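Local coordinates for protein PATF (Prochloron didemni, PDB 4BG2) that belongs to the cyanobactin prenyltransferase family of the patellamide pathway, and probably takes part in making or modifying these natural products, at residues Gly46-Glu51 against Tyr66-Asn71; Asn118-Val123 against Tyr137-Pro142; Phe257-Leu262 against Ser291-Phe296; Thr277-Ala282 against Phe296-Asp301. One frame throughout, in Å; residues are numbered along the deposited sequence. Where two conformers were deposited one is given.

Contact 1. Residues Gly46-Glu51 against Tyr66-Asn71; sequences GSCSVE and YEVCNN
Val50 and Val68 both hold CG1 anti to the backbone N (178° and -180°); as a non-hydrogen-bonded pair with matching torsions, they run alongside each other on one face, CG2 of Val50 being 4.1 Å from CG2 of Val68. Asn71 instead turns CG between its own N and carbonyl carbon (chi1 62°), which lays the amide along the Ser47-Ser49 backbone, with ND2 of Asn71 3.2 Å from C of Cys48 in the Cys48-Ser49 peptide. The backbone anchors this group, since Asn71 N donates to Ser47 O over 2.9 Å. A glycine here would probably keep the main-chain bond but leave a gap over the Cys48-Ser49 peptide where the amide lay. Four further backbone bonds zip the hairpin in antiparallel register, the shortest running from Glu51 N to Glu67 O at 2.7 Å. Ser49, Glu51, Glu67 and Cys69 share the face away from the valines, where Glu51 bonds Tyr246 and Ser49 bonds Asp301. The valine face is packed by helices 3-25 and 34-42, with Val50 on Arg15 and Val68 on Phe37 and Ile41, while strands 116-124 and 295-303 flank the hairpin in the barrel.

Contact 2. Residues Asn118-Val123 against Tyr137-Pro142; sequences NNTIGV and YIHIKP
Thr120 sets its side chain between Tyr137 and His139, a different branch serving each. Its OG1 accepts the N-H of Tyr137 over 2.9 Å and lies at the edge of the Tyr137 ring, near the ring plane. The Thr120 and His139 side chains cross at about a right angle, with CG2 of Thr120 at the edge of the imidazole, 3.6 Å from NE2 of His139. With chi1 at 61°, OG1 sits between the threonine's own N and carbonyl carbon, which lets the hydroxyl stand where a backbone acceptor would otherwise meet Tyr137. OG1 also bonds Glu67 in the conformer given, which would help fix its rotation. A valine in its place would probably leave the Tyr137 N-H without its acceptor.

Asn118 and His139 run alongside each other from the same face, amide and ring planes 82° apart. OD1 of Asn118 meets the imidazole in its plane, 3.3 Å from CD2 of His139, and is buried without a hydrogen-bonding partner. On the other face, CB of Asn119 touches CD1 of Ile138 at 3.7 Å, while its amide turns away to bond Ser79 and the Thr120 carbonyl.

The main chains pair through His139 N to Asn118 O (2.9 Å) and Thr120 N to Tyr137 O (2.8 Å). This is an antiparallel hairpin whose first strand is interrupted at Thr120, within a closed ten-stranded barrel consistent with the prenyltransferase ABBA fold.

Contact 3. Residues Phe257-Leu262 against Ser291-Phe296; sequences FTFNSL and SRLENF
Asn260 lies at the heart of this junction, gripped through its backbone and its side chain. Its N donates to Leu293 O over 2.9 Å, and its ND2 reaches Glu294 OE1 at 3.1 Å in a nearly straight bond (170°). The glutamate oxygen lies in the amide plane of Asn260, yet is itself approached from above its carboxylate plane, the two flat groups standing 88° apart. A bend at chi2 (-85°) curls the Glu294 chain back toward the asparagine, although its CB sets out the other way.

Arg292 provides a second clasp. NH1 donates to Phe259 O over 2.7 Å in a bent bond, the oxygen sitting at the guanidinium edge, while CG2 of Thr258 rests over one face toward its rim. Between these, Leu293 N donates to Thr258 O at 2.8 Å; together with the Asn260 N to Leu293 O bond, this joins Phe259 and Leu293 in a single backbone bridge.

Beneath the polar layer, CD1 of Leu293 packs on CD1 of Phe257 at 3.9 Å. The Phe259 ring meets Phe296 obliquely, centroids 5.7 Å apart, and OD1 of Asn260 lies in the plane of the Phe296 ring at its edge. Ile281 of the adjoining strand packs against Phe257, Phe259 and Leu293, Val56 abuts Phe296, and Glu287 holds the Glu294 N-H.

Asn260 OD1 bonds Gly263 N, making the asparagine the N-cap of helix 261-272; while OD1 caps the helix, ND2 and the backbone N tie its start to the loop leading into strand 295-303.

Contact 4. Residues Thr277-Ala282 against Phe296-Asp301; sequences TDVAIA and FCFYYD
Strands 277-282 and 296-301 run antiparallel, axes 168° apart and 4.5 Å at closest approach, joined by six backbone hydrogen bonds, of which Ala282 N to Cys297 O, at 2.8 Å, is almost straight.

Ile281 and Phe298 carry the apolar face. CD1 of Ile281 sits over one face of the Phe298 ring, 3.7 Å from its centroid and offset toward the rim, a CH-pi contact. The ring reaches back under the isoleucine because Phe298 CG is anti to the backbone N (chi1 -164°). Further along this face, CG1 of Val279 meets CB of Tyr300 at 3.9 Å. The other face is cut low by Ala280 and Ala282: CB of Ala282 touches the Tyr299 ring at its edge, 3.9 Å from CE1, and Ala280 O also lies in the plane of that ring.

Asp278 and Asp301 share this face, their carboxylates 59° apart in plane and their OD2 atoms only 3.0 Å from each other. Donors gathered about them probably ease the repulsion: Thr277 OG1 gives its proton to Asp278 OD2 over 2.9 Å, while Asp301 OD2 bonds Trp303.

Helix 261-272 covers this pair through Ile266 and Cys270 on Phe298 and Cys270 on Tyr300, and Tyr300 bonds His22 of helix 3-25. Strands 242-247 and 48-57 flank the pair, and the Cys275-Cys306 disulfide links the chain just beyond its Thr277-Asp301 end.

How the contacts relate
Contacts 1, 2 and 4 pair strands of one antiparallel barrel; contact 3 joins a loop and helix start to it. Contacts 1 and 2 are neighbouring hairpins, 10 Å apart between centres; Val68 N probably hydrogen-bonds Ile121 O at 2.9 Å. Contact 4 closes the ring against contact 1, centres 14 Å apart and Ser49 OG 3.1 Å from Asp301 OD1. Contact 3 adjoins the end of contact 4: both use Phe296, and Phe259 CE1 touches Ile281 CD1 at 3.9 Å. Contacts 2 and 4 stay about 5 Å apart between nearest atoms. In relatives with this fold, the barrel interior holds the substrates; Glu51, Glu67 and Tyr299 lie on the face turned from the helices, consistent with lining it.

Contact 1. Residues Gly46-Glu51 against Tyr66-Asn71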
loop_
_atom_site.group_PDB
_atom_site.type_symbol
_atom_site.label_atom_id
_atom_site.label_comp_id
_atom_site.label_asym_id
_atom_site.label_seq_id
_atom_site.Cartn_x
_atom_site.Cartn_y
_atom_site.Cartn_z
ATOM N N GLY A 46 5.062 -14.782 13.046
ATOM C CA GLY A 46 3.810 -15.288 12.490
ATOM C C GLY A 46 3.847 -15.315 10.974
ATOM O O GLY A 46 4.906 -15.330 10.373
ATOM N N SER A 47 2.678 -15.308 10.358
ATOM C CA SER A 47 2.571 -15.399 8.917
ATOM C C SER A 47 2.367 -13.994 8.367
ATOM O O SER A 47 1.543 -13.239 8.885
ATOM C CB SER A 47 1.380 -16.289 8.555
ATOM O OG SER A 47 1.275 -16.444 7.156
ATOM N N CYS A 48 3.107 -13.670 7.312
ATOM C CA CYS A 48 3.043 -12.377 6.656
ATOM C C CYS A 48 2.548 -12.462 5.223
ATOM O O CYS A 48 2.683 -13.485 4.560
ATOM C CB CYS A 48 4.428 -11.747 6.638
ATOM S SG CYS A 48 4.977 -11.135 8.255
ATOM N N SER A 49 1.981 -11.359 4.758
ATOM C CA SER A 49 1.754 -11.149 3.344
ATOM C C SER A 49 2.769 -10.137 2.826
ATOM O O SER A 49 3.131 -9.183 3.525
ATOM C CB SER A 49 0.312 -10.702 3.078
ATOM O OG SER A 49 0.234 -9.300 3.018
ATOM N N VAL A 50 3.285 -10.377 1.631
ATOM C CA VAL A 50 4.198 -9.457 0.994
ATOM C C VAL A 50 3.511 -8.905 -0.225
ATOM O O VAL A 50 3.112 -9.675 -1.118
ATOM C CB VAL A 50 5.509 -10.136 0.558
ATOM C CG1 VAL A 50 6.416 -9.131 -0.146
ATOM C CG2 VAL A 50 6.210 -10.784 1.741
ATOM N N GLU A 51 3.310 -7.592 -0.246
ATOM C CA GLU A 51 2.651 -6.934 -1.376
ATOM C C GLU A 51 3.695 -6.172 -2.142
ATOM O O GLU A 51 4.140 -5.112 -1.695
ATOM C CB GLU A 51 1.545 -5.966 -0.926
ATOM C CG GLU A 51 0.655 -5.495 -2.085
ATOM C CD GLU A 51 -0.609 -4.740 -1.640
ATOM O OE1 GLU A 51 -0.565 -4.082 -0.592
ATOM O OE2 GLU A 51 -1.648 -4.767 -2.361
ATOM N N TYR A 66 7.636 -2.657 -1.764
ATOM C CA TYR A 66 7.051 -3.711 -0.958
ATOM C C TYR A 66 6.322 -3.175 0.253
ATOM O O TYR A 66 6.802 -2.242 0.927
ATOM C CB TYR A 66 8.147 -4.605 -0.409
ATOM C CG TYR A 66 9.101 -5.108 -1.447
ATOM C CD1 TYR A 66 8.784 -6.221 -2.212
ATOM C CD2 TYR A 66 10.341 -4.499 -1.647
ATOM C CE1 TYR A 66 9.652 -6.698 -3.168
ATOM C CE2 TYR A 66 11.230 -4.989 -2.592
ATOM C CZ TYR A 66 10.868 -6.090 -3.353
ATOM O OH TYR A 66 11.715 -6.605 -4.318
ATOM N N GLU A 67 5.188 -3.792 0.557
ATOM C CA GLU A 67 4.522 -3.640 1.847
ATOM C C GLU A 67 4.401 -5.040 2.449
ATOM O O GLU A 67 3.895 -5.948 1.805
ATOM C CB GLU A 67 3.097 -3.066 1.721
ATOM C CG GLU A 67 2.933 -1.687 1.173
ATOM C CD GLU A 67 3.820 -0.674 1.849
ATOM O OE1 GLU A 67 4.016 -0.638 3.172
ATOM O OE2 GLU A 67 4.276 0.063 0.978
ATOM N N VAL A 68 4.850 -5.188 3.698
ATOM C CA VAL A 68 4.775 -6.431 4.418
ATOM C C VAL A 68 4.022 -6.252 5.729
ATOM O O VAL A 68 4.229 -5.269 6.481
ATOM C CB VAL A 68 6.186 -6.947 4.702
ATOM C CG1 VAL A 68 6.128 -8.275 5.464
ATOM C CG2 VAL A 68 6.946 -7.129 3.396
ATOM N N CYS A 69 3.145 -7.194 6.031
ATOM C CA CYS A 69 2.549 -7.214 7.363
ATOM C C CYS A 69 2.085 -8.595 7.763
ATOM O O CYS A 69 1.864 -9.469 6.921
ATOM C CB CYS A 69 1.373 -6.237 7.456
ATOM S SG CYS A 69 -0.071 -6.690 6.448
ATOM N N ASN A 70 1.907 -8.754 9.071
ATOM C CA ASN A 70 1.327 -9.946 9.619
ATOM C C ASN A 70 -0.123 -10.035 9.161
ATOM O O ASN A 70 -0.846 -9.046 9.158
ATOM C CB ASN A 70 1.440 -9.934 11.148
ATOM C CG ASN A 70 0.841 -11.160 11.770
ATOM O OD1 ASN A 70 -0.379 -11.328 11.776
ATOM N ND2 ASN A 70 1.690 -12.047 12.274
ATOM N N ASN A 71 -0.522 -11.216 8.730
ATOM C CA ASN A 71 -1.832 -11.415 8.140
ATOM C C ASN A 71 -2.684 -12.324 9.011
ATOM O O ASN A 71 -3.700 -12.802 8.555
ATOM C CB ASN A 71 -1.700 -11.947 6.695
ATOM C CG ASN A 71 -1.013 -13.310 6.607
ATOM O OD1 ASN A 71 -0.990 -14.098 7.559
ATOM N ND2 ASN A 71 -0.480 -13.605 5.439
#

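Contact 2. Residues Asn118-Val123 against Tyr137-Pro142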
loop_
_atom_site.group_PDB
_atom_site.type_symbol
_atom_site.label_atom_id
_atom_site.label_comp_id
_atom_site.label_asym_id
_atom_site.label_seq_id
_atom_site.Cartn_x
_atom_site.Cartn_y
_atom_site.Cartn_z
ATOM N N ASN A 118 -3.368 -3.574 12.441
ATOM C CA ASN A 118 -1.913 -3.553 12.405
ATOM C C ASN A 118 -1.445 -2.349 11.647
ATOM O O ASN A 118 -2.249 -1.583 11.104
ATOM C CB ASN A 118 -1.351 -4.825 11.756
ATOM C CG ASN A 118 -1.685 -4.952 10.264
ATOM O OD1 ASN A 118 -1.714 -3.981 9.512
ATOM N ND2 ASN A 118 -1.864 -6.175 9.825
ATOM N N ASN A 119 -0.138 -2.197 11.609
ATOM C CA ASN A 119 0.515 -1.396 10.583
ATOM C C ASN A 119 1.422 -2.303 9.753
ATOM O O ASN A 119 1.812 -3.359 10.209
ATOM C CB ASN A 119 1.286 -0.242 11.187
ATOM C CG ASN A 119 2.457 -0.701 12.037
ATOM O OD1 ASN A 119 2.309 -0.972 13.238
ATOM N ND2 ASN A 119 3.619 -0.802 11.419
ATOM N N THR A 120 1.706 -1.891 8.526
ATOM C CA THR A 120 2.640 -2.584 7.674
ATOM C C THR A 120 4.027 -1.970 7.864
ATOM O O THR A 120 4.190 -0.948 8.533
ATOM C CB THR A 120 2.299 -2.381 6.174
ATOM O OG1 THR A 120 2.377 -1.004 5.873
ATOM C CG2 THR A 120 0.908 -2.842 5.839
ATOM N N ILE A 121 5.028 -2.567 7.239
ATOM C CA ILE A 121 6.221 -1.814 6.951
ATOM C C ILE A 121 6.537 -2.002 5.483
ATOM O O ILE A 121 6.340 -3.063 4.914
ATOM C CB ILE A 121 7.447 -2.207 7.816
ATOM C CG1 ILE A 121 7.712 -3.692 7.784
ATOM C CG2 ILE A 121 7.250 -1.757 9.264
ATOM C CD1 ILE A 121 9.087 -4.065 8.261
ATOM N N GLY A 122 7.096 -0.968 4.899
ATOM C CA GLY A 122 7.384 -0.989 3.513
ATOM C C GLY A 122 8.391 0.033 3.119
ATOM O O GLY A 122 8.650 0.988 3.860
ATOM N N VAL A 123 8.975 -0.204 1.948
ATOM C CA VAL A 123 9.890 0.709 1.317
ATOM C C VAL A 123 9.533 0.824 -0.161
ATOM O O VAL A 123 9.189 -0.175 -0.806
ATOM C CB VAL A 123 11.370 0.262 1.421
ATOM C CG1 VAL A 123 11.853 0.376 2.840
ATOM C CG2 VAL A 123 11.598 -1.146 0.885
ATOM N N TYR A 137 1.421 1.662 6.302
ATOM C CA TYR A 137 -0.015 1.706 6.247
ATOM C C TYR A 137 -0.571 1.250 7.582
ATOM O O TYR A 137 -0.101 0.267 8.135
ATOM C CB TYR A 137 -0.532 0.782 5.131
ATOM C CG TYR A 137 -0.293 1.307 3.740
ATOM C CD1 TYR A 137 -1.036 2.379 3.259
ATOM C CD2 TYR A 137 0.646 0.718 2.888
ATOM C CE1 TYR A 137 -0.853 2.862 1.974
ATOM C CE2 TYR A 137 0.837 1.209 1.599
ATOM C CZ TYR A 137 0.077 2.281 1.158
ATOM O OH TYR A 137 0.237 2.786 -0.103
ATOM N N ILE A 138 -1.600 1.947 8.055
ATOM C CA ILE A 138 -2.377 1.509 9.188
ATOM C C ILE A 138 -3.655 0.866 8.641
ATOM O O ILE A 138 -4.420 1.508 7.925
ATOM C CB ILE A 138 -2.785 2.702 10.082
ATOM C CG1 ILE A 138 -1.586 3.576 10.428
ATOM C CG2 ILE A 138 -3.535 2.242 11.331
ATOM C CD1 ILE A 138 -0.577 2.933 11.314
ATOM N N HIS A 139 -3.905 -0.383 9.008
ATOM C CA HIS A 139 -5.135 -1.072 8.627
ATOM C C HIS A 139 -6.134 -1.071 9.774
ATOM O O HIS A 139 -5.853 -1.583 10.844
ATOM C CB HIS A 139 -4.835 -2.490 8.198
ATOM C CG HIS A 139 -4.088 -2.559 6.917
ATOM N ND1 HIS A 139 -4.675 -2.277 5.705
ATOM C CD2 HIS A 139 -2.798 -2.864 6.648
ATOM C CE1 HIS A 139 -3.781 -2.417 4.742
ATOM N NE2 HIS A 139 -2.629 -2.757 5.291
ATOM N N ILE A 140 -7.296 -0.483 9.511
ATOM C CA ILE A 140 -8.313 -0.239 10.511
ATOM C C ILE A 140 -9.326 -1.369 10.452
ATOM O O ILE A 140 -9.562 -1.916 9.380
ATOM C CB ILE A 140 -8.996 1.115 10.221
ATOM C CG1 ILE A 140 -7.957 2.240 10.261
ATOM C CG2 ILE A 140 -10.109 1.400 11.206
ATOM C CD1 ILE A 140 -8.405 3.502 9.559
ATOM N N LYS A 141 -9.913 -1.724 11.599
ATOM C CA LYS A 141 -10.922 -2.784 11.646
ATOM C C LYS A 141 -12.153 -2.293 10.905
ATOM O O LYS A 141 -12.647 -1.208 11.203
ATOM C CB LYS A 141 -11.265 -3.159 13.088
ATOM C CG LYS A 141 -10.126 -3.850 13.815
ATOM C CD LYS A 141 -10.557 -4.377 15.170
ATOM C CE LYS A 141 -9.393 -5.023 15.895
ATOM N NZ LYS A 141 -9.708 -5.258 17.333
ATOM N N PRO A 142 -12.637 -3.066 9.917
ATOM C CA PRO A 142 -13.791 -2.623 9.113
ATOM C C PRO A 142 -15.084 -2.395 9.866
ATOM O O PRO A 142 -15.865 -1.541 9.453
ATOM C CB PRO A 142 -13.975 -3.765 8.119
ATOM C CG PRO A 142 -12.602 -4.287 7.933
ATOM C CD PRO A 142 -11.995 -4.235 9.308
#

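Contact 3. Residues Phe257-Leu262 against Ser291-Phe296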
loop_
_atom_site.group_PDB
_atom_site.type_symbol
_atom_site.label_atom_id
_atom_site.label_comp_id
_atom_site.label_asym_id
_atom_site.label_seq_id
_atom_site.Cartn_x
_atom_site.Cartn_y
_atom_site.Cartn_z
ATOM N N PHE A 257 -8.955 -3.527 -17.801
ATOM C CA PHE A 257 -7.853 -2.624 -18.043
ATOM C C PHE A 257 -7.105 -3.032 -19.306
ATOM O O PHE A 257 -6.962 -4.224 -19.586
ATOM C CB PHE A 257 -6.870 -2.682 -16.857
ATOM C CG PHE A 257 -7.504 -2.394 -15.524
ATOM C CD1 PHE A 257 -7.731 -1.087 -15.124
ATOM C CD2 PHE A 257 -7.880 -3.423 -14.671
ATOM C CE1 PHE A 257 -8.311 -0.819 -13.895
ATOM C CE2 PHE A 257 -8.470 -3.154 -13.443
ATOM C CZ PHE A 257 -8.683 -1.850 -13.059
ATOM N N THR A 258 -6.592 -2.036 -20.029
ATOM C CA THR A 258 -5.649 -2.234 -21.129
ATOM C C THR A 258 -4.355 -1.534 -20.765
ATOM O O THR A 258 -4.363 -0.361 -20.384
ATOM C CB THR A 258 -6.204 -1.634 -22.441
ATOM O OG1 THR A 258 -7.497 -2.183 -22.690
ATOM C CG2 THR A 258 -5.292 -1.921 -23.624
ATOM N N PHE A 259 -3.241 -2.249 -20.866
ATOM C CA PHE A 259 -1.967 -1.751 -20.379
ATOM C C PHE A 259 -1.056 -1.356 -21.524
ATOM O O PHE A 259 -1.171 -1.890 -22.638
ATOM C CB PHE A 259 -1.242 -2.829 -19.566
ATOM C CG PHE A 259 -2.029 -3.369 -18.395
ATOM C CD1 PHE A 259 -2.196 -2.617 -17.246
ATOM C CD2 PHE A 259 -2.569 -4.655 -18.431
ATOM C CE1 PHE A 259 -2.902 -3.124 -16.161
ATOM C CE2 PHE A 259 -3.271 -5.166 -17.346
ATOM C CZ PHE A 259 -3.436 -4.399 -16.210
ATOM N N ASN A 260 -0.130 -0.439 -21.239
ATOM C CA ASN A 260 1.021 -0.256 -22.099
ATOM C C ASN A 260 1.886 -1.522 -22.018
ATOM O O ASN A 260 1.526 -2.476 -21.341
ATOM C CB ASN A 260 1.784 1.026 -21.746
ATOM C CG ASN A 260 2.466 0.960 -20.384
ATOM O OD1 ASN A 260 2.415 -0.056 -19.695
ATOM N ND2 ASN A 260 3.159 2.035 -20.026
ATOM N N SER A 261 3.000 -1.548 -22.726
ATOM C CA SER A 261 3.808 -2.759 -22.815
ATOM C C SER A 261 4.344 -3.237 -21.455
ATOM O O SER A 261 4.325 -4.435 -21.140
ATOM C CB SER A 261 4.965 -2.503 -23.763
ATOM O OG SER A 261 5.920 -3.530 -23.652
ATOM N N LEU A 262 4.819 -2.299 -20.653
ATOM C CA LEU A 262 5.294 -2.634 -19.311
ATOM C C LEU A 262 4.220 -3.268 -18.423
ATOM O O LEU A 262 4.525 -4.149 -17.625
ATOM C CB LEU A 262 5.888 -1.402 -18.639
ATOM C CG LEU A 262 7.309 -1.015 -19.053
ATOM C CD1 LEU A 262 7.733 0.244 -18.321
ATOM C CD2 LEU A 262 8.280 -2.160 -18.792
ATOM N N SER A 291 -6.936 5.387 -23.665
ATOM C CA SER A 291 -7.114 4.093 -24.344
ATOM C C SER A 291 -6.224 2.995 -23.730
ATOM O O SER A 291 -6.554 1.798 -23.748
ATOM C CB SER A 291 -6.833 4.225 -25.852
ATOM O OG SER A 291 -5.454 4.457 -26.116
ATOM N N ARG A 292 -5.095 3.412 -23.174
ATOM C CA ARG A 292 -4.127 2.493 -22.634
ATOM C C ARG A 292 -3.531 3.101 -21.369
ATOM O O ARG A 292 -3.274 4.314 -21.324
ATOM C CB ARG A 292 -3.075 2.299 -23.718
ATOM C CG ARG A 292 -2.148 1.118 -23.556
ATOM C CD ARG A 292 -1.249 1.021 -24.783
ATOM N NE ARG A 292 -2.003 0.485 -25.918
ATOM C CZ ARG A 292 -2.303 -0.805 -26.101
ATOM N NH1 ARG A 292 -1.912 -1.733 -25.232
ATOM N NH2 ARG A 292 -3.012 -1.172 -27.167
ATOM N N LEU A 293 -3.334 2.271 -20.340
ATOM C CA LEU A 293 -2.737 2.741 -19.105
ATOM C C LEU A 293 -1.238 2.903 -19.297
ATOM O O LEU A 293 -0.549 1.947 -19.622
ATOM C CB LEU A 293 -3.011 1.772 -17.950
ATOM C CG LEU A 293 -4.459 1.644 -17.486
ATOM C CD1 LEU A 293 -4.498 0.845 -16.191
ATOM C CD2 LEU A 293 -5.124 3.002 -17.320
ATOM N N GLU A 294 -0.762 4.134 -19.105
ATOM C CA GLU A 294 0.656 4.471 -19.199
ATOM C C GLU A 294 1.247 4.807 -17.821
ATOM O O GLU A 294 2.444 4.602 -17.585
ATOM C CB GLU A 294 0.835 5.664 -20.147
ATOM C CG GLU A 294 0.543 5.343 -21.618
ATOM C CD GLU A 294 1.729 4.737 -22.399
ATOM O OE1 GLU A 294 2.847 4.496 -21.847
ATOM O OE2 GLU A 294 1.539 4.471 -23.603
ATOM N N ASN A 295 0.406 5.348 -16.940
ATOM C CA ASN A 295 0.812 5.814 -15.643
ATOM C C ASN A 295 -0.065 5.173 -14.578
ATOM O O ASN A 295 -1.246 5.501 -14.457
ATOM C CB ASN A 295 0.711 7.329 -15.582
ATOM C CG ASN A 295 1.605 8.004 -16.601
ATOM O OD1 ASN A 295 2.822 7.954 -16.487
ATOM N ND2 ASN A 295 1.002 8.632 -17.612
ATOM N N PHE A 296 0.519 4.247 -13.829
ATOM C CA PHE A 296 -0.235 3.428 -12.889
ATOM C C PHE A 296 0.711 2.635 -12.021
ATOM O O PHE A 296 1.897 2.548 -12.301
ATOM C CB PHE A 296 -1.188 2.445 -13.617
ATOM C CG PHE A 296 -0.481 1.456 -14.489
ATOM C CD1 PHE A 296 -0.076 1.814 -15.773
ATOM C CD2 PHE A 296 -0.207 0.177 -14.031
ATOM C CE1 PHE A 296 0.596 0.910 -16.574
ATOM C CE2 PHE A 296 0.487 -0.724 -14.824
ATOM C CZ PHE A 296 0.863 -0.362 -16.107
#

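Contact 4. Residues Thr277-Ala282 against Phe296-Asp301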
loop_
_atom_site.group_PDB
_atom_site.type_symbol
_atom_site.label_atom_id
_atom_site.label_comp_id
_atom_site.label_asym_id
_atom_site.label_seq_id
_atom_site.Cartn_x
_atom_site.Cartn_y
_atom_site.Cartn_z
ATOM N N THR A 277 -2.542 -14.133 -3.934
ATOM C CA THR A 277 -3.902 -14.152 -3.401
ATOM C C THR A 277 -4.765 -13.029 -3.999
ATOM O O THR A 277 -5.969 -13.176 -4.105
ATOM C CB THR A 277 -3.912 -13.982 -1.876
ATOM O OG1 THR A 277 -3.176 -12.801 -1.521
ATOM C CG2 THR A 277 -3.288 -15.174 -1.207
ATOM N N ASP A 278 -4.135 -11.930 -4.403
ATOM C CA ASP A 278 -4.838 -10.802 -4.979
ATOM C C ASP A 278 -3.867 -9.857 -5.689
ATOM O O ASP A 278 -2.665 -9.844 -5.399
ATOM C CB ASP A 278 -5.614 -10.047 -3.881
ATOM C CG ASP A 278 -4.722 -9.572 -2.748
ATOM O OD1 ASP A 278 -4.152 -8.466 -2.877
ATOM O OD2 ASP A 278 -4.586 -10.281 -1.716
ATOM N N VAL A 279 -4.427 -9.051 -6.590
ATOM C CA VAL A 279 -3.707 -8.015 -7.325
ATOM C C VAL A 279 -4.511 -6.746 -7.218
ATOM O O VAL A 279 -5.677 -6.778 -6.848
ATOM C CB VAL A 279 -3.481 -8.378 -8.799
ATOM C CG1 VAL A 279 -2.686 -9.663 -8.872
ATOM C CG2 VAL A 279 -4.806 -8.562 -9.564
ATOM N N ALA A 280 -3.871 -5.621 -7.490
ATOM C CA ALA A 280 -4.569 -4.364 -7.525
ATOM C C ALA A 280 -3.920 -3.450 -8.519
ATOM O O ALA A 280 -2.704 -3.407 -8.643
ATOM C CB ALA A 280 -4.600 -3.715 -6.144
ATOM N N ILE A 281 -4.751 -2.697 -9.218
ATOM C CA ILE A 281 -4.284 -1.637 -10.053
ATOM C C ILE A 281 -4.609 -0.316 -9.374
ATOM O O ILE A 281 -5.740 -0.082 -8.977
ATOM C CB ILE A 281 -4.945 -1.681 -11.435
ATOM C CG1 ILE A 281 -4.677 -3.026 -12.089
ATOM C CG2 ILE A 281 -4.424 -0.535 -12.311
ATOM C CD1 ILE A 281 -3.205 -3.337 -12.319
ATOM N N ALA A 282 -3.603 0.548 -9.284
ATOM C CA ALA A 282 -3.769 1.889 -8.720
ATOM C C ALA A 282 -3.550 2.883 -9.835
ATOM O O ALA A 282 -2.495 2.869 -10.494
ATOM C CB ALA A 282 -2.788 2.119 -7.576
ATOM N N PHE A 296 0.519 4.247 -13.829
ATOM C CA PHE A 296 -0.235 3.428 -12.889
ATOM C C PHE A 296 0.711 2.635 -12.021
ATOM O O PHE A 296 1.897 2.548 -12.301
ATOM C CB PHE A 296 -1.188 2.445 -13.617
ATOM C CG PHE A 296 -0.481 1.456 -14.489
ATOM C CD1 PHE A 296 -0.076 1.814 -15.773
ATOM C CD2 PHE A 296 -0.207 0.177 -14.031
ATOM C CE1 PHE A 296 0.596 0.910 -16.574
ATOM C CE2 PHE A 296 0.487 -0.724 -14.824
ATOM C CZ PHE A 296 0.863 -0.362 -16.107
ATOM N N CYS A 297 0.154 2.050 -10.973
ATOM C CA CYS A 297 0.869 1.109 -10.126
ATOM C C CYS A 297 0.177 -0.228 -10.139
ATOM O O CYS A 297 -1.036 -0.289 -10.076
ATOM C CB CYS A 297 0.888 1.616 -8.692
ATOM S SG CYS A 297 2.095 2.888 -8.439
ATOM N N PHE A 298 0.954 -1.296 -10.221
ATOM C CA PHE A 298 0.440 -2.657 -10.262
ATOM C C PHE A 298 0.961 -3.414 -9.014
ATOM O O PHE A 298 2.154 -3.606 -8.851
ATOM C CB PHE A 298 0.954 -3.276 -11.549
ATOM C CG PHE A 298 0.242 -4.537 -11.974
ATOM C CD1 PHE A 298 0.033 -5.581 -11.093
ATOM C CD2 PHE A 298 -0.151 -4.692 -13.295
ATOM C CE1 PHE A 298 -0.606 -6.755 -11.505
ATOM C CE2 PHE A 298 -0.769 -5.864 -13.723
ATOM C CZ PHE A 298 -1.010 -6.895 -12.823
ATOM N N TYR A 299 0.041 -3.879 -8.185
ATOM C CA TYR A 299 0.342 -4.523 -6.907
ATOM C C TYR A 299 -0.034 -5.986 -7.031
ATOM O O TYR A 299 -1.016 -6.305 -7.675
ATOM C CB TYR A 299 -0.515 -3.880 -5.807
ATOM C CG TYR A 299 -0.107 -2.492 -5.426
ATOM C CD1 TYR A 299 -0.567 -1.377 -6.105
ATOM C CD2 TYR A 299 0.795 -2.289 -4.364
ATOM C CE1 TYR A 299 -0.164 -0.080 -5.725
ATOM C CE2 TYR A 299 1.192 -1.016 -3.989
ATOM C CZ TYR A 299 0.720 0.073 -4.659
ATOM O OH TYR A 299 1.170 1.319 -4.262
ATOM N N TYR A 300 0.745 -6.869 -6.423
ATOM C CA TYR A 300 0.341 -8.244 -6.228
ATOM C C TYR A 300 0.773 -8.690 -4.833
ATOM O O TYR A 300 1.811 -8.244 -4.330
ATOM C CB TYR A 300 0.892 -9.154 -7.338
ATOM C CG TYR A 300 2.386 -9.289 -7.383
ATOM C CD1 TYR A 300 3.161 -8.380 -8.077
ATOM C CD2 TYR A 300 3.017 -10.348 -6.764
ATOM C CE1 TYR A 300 4.537 -8.519 -8.135
ATOM C CE2 TYR A 300 4.387 -10.500 -6.829
ATOM C CZ TYR A 300 5.141 -9.574 -7.500
ATOM O OH TYR A 300 6.504 -9.715 -7.528
ATOM N N ASP A 301 -0.021 -9.579 -4.234
ATOM C CA ASP A 301 0.087 -9.965 -2.837
ATOM C C ASP A 301 0.354 -11.453 -2.750
ATOM O O ASP A 301 -0.354 -12.259 -3.379
ATOM C CB ASP A 301 -1.217 -9.609 -2.122
ATOM C CG ASP A 301 -1.147 -9.772 -0.593
ATOM O OD1 ASP A 301 -0.044 -9.806 0.001
ATOM O OD2 ASP A 301 -2.233 -9.843 0.037
#